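Local coordinates for macrolide export ATP-binding/permease protein macB (Actinobacillus actinomycetemcomitans, PDB 3FTJ) that serves as the ATP-driven inner-membrane transporter of the tripartite MacAB-TdeA efflux system, conferring macrolide resistance, and is represented here by its periplasmic region, at residues 93-98 with 104-109. Sequence-based numbering, arbitrary orientation.
Sequences RLLTED and NQVVVL
L95 spans two valines on the same face of strand 106-110, one methyl for each: CD1 lies 3.5 Å from V106 CG2, and CD2 lies 3.5 Å from V108 CG2. Both separations are shorter than usual methyl contacts, evidence of close packing at buried residues. CG of L95 is anti to the carbonyl carbon (chi1 -70°), and with chi2 at -50° the two methyls are divided between the valines. The L95 and V106 side chains run antiparallel alongside each other. A second neighbour of V108 CG2 is the carbonyl O of R93, 3.9 Å away. L94 adds a looser apolar contact, CD2 to V108 CG1 at 4.4 Å, and F82 of helix 81-85 touches L94, L95 and V108. No hydrogen bond joins the two segments; they flank the short helix 97-102 within the MacB-like periplasmic core domain, T96 N-capping that helix before the chain returns as strand 106-110, paired with strands 133-141 and 155-159. Towards solvent the fit slackens. The R93 guanidinium approaches V106 obliquely, NH2 to CG1 at 4.4 Å; its NH1 makes a salt bridge to D99 and a weak bond to L94 O, with an N-H...O angle of 122°. At the exposed D98, the side chain merely passes N104, their carboxylate and amide planes 66° apart.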
loop_
_atom_site.group_PDB
_atom_site.type_symbol
_atom_site.label_atom_id
_atom_site.label_comp_id
_atom_site.label_asym_id
_atom_site.label_seq_id
_atom_site.Cartn_x
_atom_site.Cartn_y
_atom_site.Cartn_z
ATOM N N ARG A 93 -17.082 4.308 -5.898
ATOM C CA ARG A 93 -16.493 5.040 -4.783
ATOM C C ARG A 93 -15.213 4.368 -4.270
ATOM O O ARG A 93 -14.932 3.213 -4.598
ATOM C CB ARG A 93 -17.496 5.165 -3.637
ATOM C CG ARG A 93 -17.675 3.879 -2.829
ATOM C CD ARG A 93 -18.648 4.067 -1.678
ATOM N NE ARG A 93 -18.870 2.847 -0.899
ATOM C CZ ARG A 93 -18.085 2.429 0.093
ATOM N NH1 ARG A 93 -17.003 3.122 0.424
ATOM N NH2 ARG A 93 -18.377 1.311 0.753
ATOM N N LEU A 94 -14.449 5.104 -3.466
ATOM C CA LEU A 94 -13.250 4.582 -2.817
ATOM C C LEU A 94 -13.574 4.142 -1.391
ATOM O O LEU A 94 -14.693 4.351 -0.908
ATOM C CB LEU A 94 -12.149 5.647 -2.775
ATOM C CG LEU A 94 -11.657 6.229 -4.100
ATOM C CD1 LEU A 94 -10.516 7.204 -3.845
ATOM C CD2 LEU A 94 -11.216 5.126 -5.049
ATOM N N LEU A 95 -12.595 3.540 -0.717
ATOM C CA LEU A 95 -12.772 3.147 0.677
ATOM C C LEU A 95 -12.967 4.380 1.534
ATOM O O LEU A 95 -12.433 5.452 1.224
ATOM C CB LEU A 95 -11.561 2.377 1.213
ATOM C CG LEU A 95 -11.227 0.961 0.738
ATOM C CD1 LEU A 95 -12.440 0.045 0.818
ATOM C CD2 LEU A 95 -10.699 1.002 -0.657
ATOM N N THR A 96 -13.716 4.205 2.620
ATOM C CA THR A 96 -13.938 5.248 3.609
ATOM C C THR A 96 -13.399 4.804 4.964
ATOM O O THR A 96 -13.028 3.639 5.153
ATOM C CB THR A 96 -15.439 5.541 3.785
ATOM O OG1 THR A 96 -16.117 4.340 4.166
ATOM C CG2 THR A 96 -16.043 6.071 2.499
ATOM N N GLU A 97 -13.367 5.733 5.912
ATOM C CA GLU A 97 -12.946 5.417 7.270
ATOM C C GLU A 97 -13.872 4.367 7.864
ATOM O O GLU A 97 -13.451 3.534 8.673
ATOM C CB GLU A 97 -12.943 6.681 8.133
ATOM C CG GLU A 97 -12.694 6.438 9.608
ATOM C CD GLU A 97 -12.827 7.714 10.430
ATOM O OE1 GLU A 97 -12.250 8.742 10.024
ATOM O OE2 GLU A 97 -13.506 7.688 11.479
ATOM N N ASP A 98 -15.134 4.394 7.445
ATOM C CA ASP A 98 -16.106 3.433 7.946
ATOM C C ASP A 98 -15.811 2.014 7.450
ATOM O O ASP A 98 -16.020 1.043 8.171
ATOM C CB ASP A 98 -17.523 3.847 7.554
ATOM C CG ASP A 98 -18.549 2.793 7.904
ATOM O OD1 ASP A 98 -18.939 2.014 7.001
ATOM O OD2 ASP A 98 -18.955 2.730 9.086
ATOM N N ASN A 104 -15.068 -3.887 6.470
ATOM C CA ASN A 104 -16.037 -4.285 5.459
ATOM C C ASN A 104 -15.366 -5.069 4.342
ATOM O O ASN A 104 -14.255 -4.734 3.908
ATOM C CB ASN A 104 -16.743 -3.058 4.869
ATOM C CG ASN A 104 -17.836 -2.509 5.775
ATOM O OD1 ASN A 104 -18.297 -1.383 5.593
ATOM N ND2 ASN A 104 -18.248 -3.296 6.754
ATOM N N GLN A 105 -16.048 -6.110 3.871
ATOM C CA GLN A 105 -15.553 -6.897 2.748
ATOM C C GLN A 105 -15.947 -6.220 1.449
ATOM O O GLN A 105 -16.857 -6.656 0.738
ATOM C CB GLN A 105 -16.070 -8.332 2.818
ATOM C CG GLN A 105 -15.445 -9.108 3.967
ATOM C CD GLN A 105 -16.215 -10.370 4.333
ATOM O OE1 GLN A 105 -16.300 -10.729 5.500
ATOM N NE2 GLN A 105 -16.775 -11.043 3.335
ATOM N N VAL A 106 -15.276 -5.112 1.172
ATOM C CA VAL A 106 -15.501 -4.371 -0.055
ATOM C C VAL A 106 -14.181 -4.270 -0.783
ATOM O O VAL A 106 -13.118 -4.287 -0.162
ATOM C CB VAL A 106 -16.048 -2.942 0.215
ATOM C CG1 VAL A 106 -17.456 -3.006 0.830
ATOM C CG2 VAL A 106 -15.099 -2.165 1.111
ATOM N N VAL A 107 -14.240 -4.167 -2.101
ATOM C CA VAL A 107 -13.018 -4.097 -2.868
ATOM C C VAL A 107 -13.080 -3.007 -3.922
ATOM O O VAL A 107 -14.142 -2.725 -4.493
ATOM C CB VAL A 107 -12.672 -5.484 -3.492
ATOM C CG1 VAL A 107 -13.771 -5.955 -4.418
ATOM C CG2 VAL A 107 -11.355 -5.411 -4.220
ATOM N N VAL A 108 -11.941 -2.371 -4.155
ATOM C CA VAL A 108 -11.807 -1.418 -5.246
ATOM C C VAL A 108 -10.936 -2.051 -6.331
ATOM O O VAL A 108 -9.835 -2.518 -6.055
ATOM C CB VAL A 108 -11.204 -0.078 -4.759
ATOM C CG1 VAL A 108 -10.888 0.830 -5.933
ATOM C CG2 VAL A 108 -12.164 0.616 -3.780
ATOM N N LEU A 109 -11.437 -2.084 -7.565
ATOM C CA LEU A 109 -10.718 -2.727 -8.655
ATOM C C LEU A 109 -9.750 -1.802 -9.387
ATOM O O LEU A 109 -9.949 -0.590 -9.485
ATOM C CB LEU A 109 -11.687 -3.341 -9.662
ATOM C CG LEU A 109 -12.626 -4.428 -9.149
ATOM C CD1 LEU A 109 -13.359 -5.048 -10.329
ATOM C CD2 LEU A 109 -11.854 -5.482 -8.384
#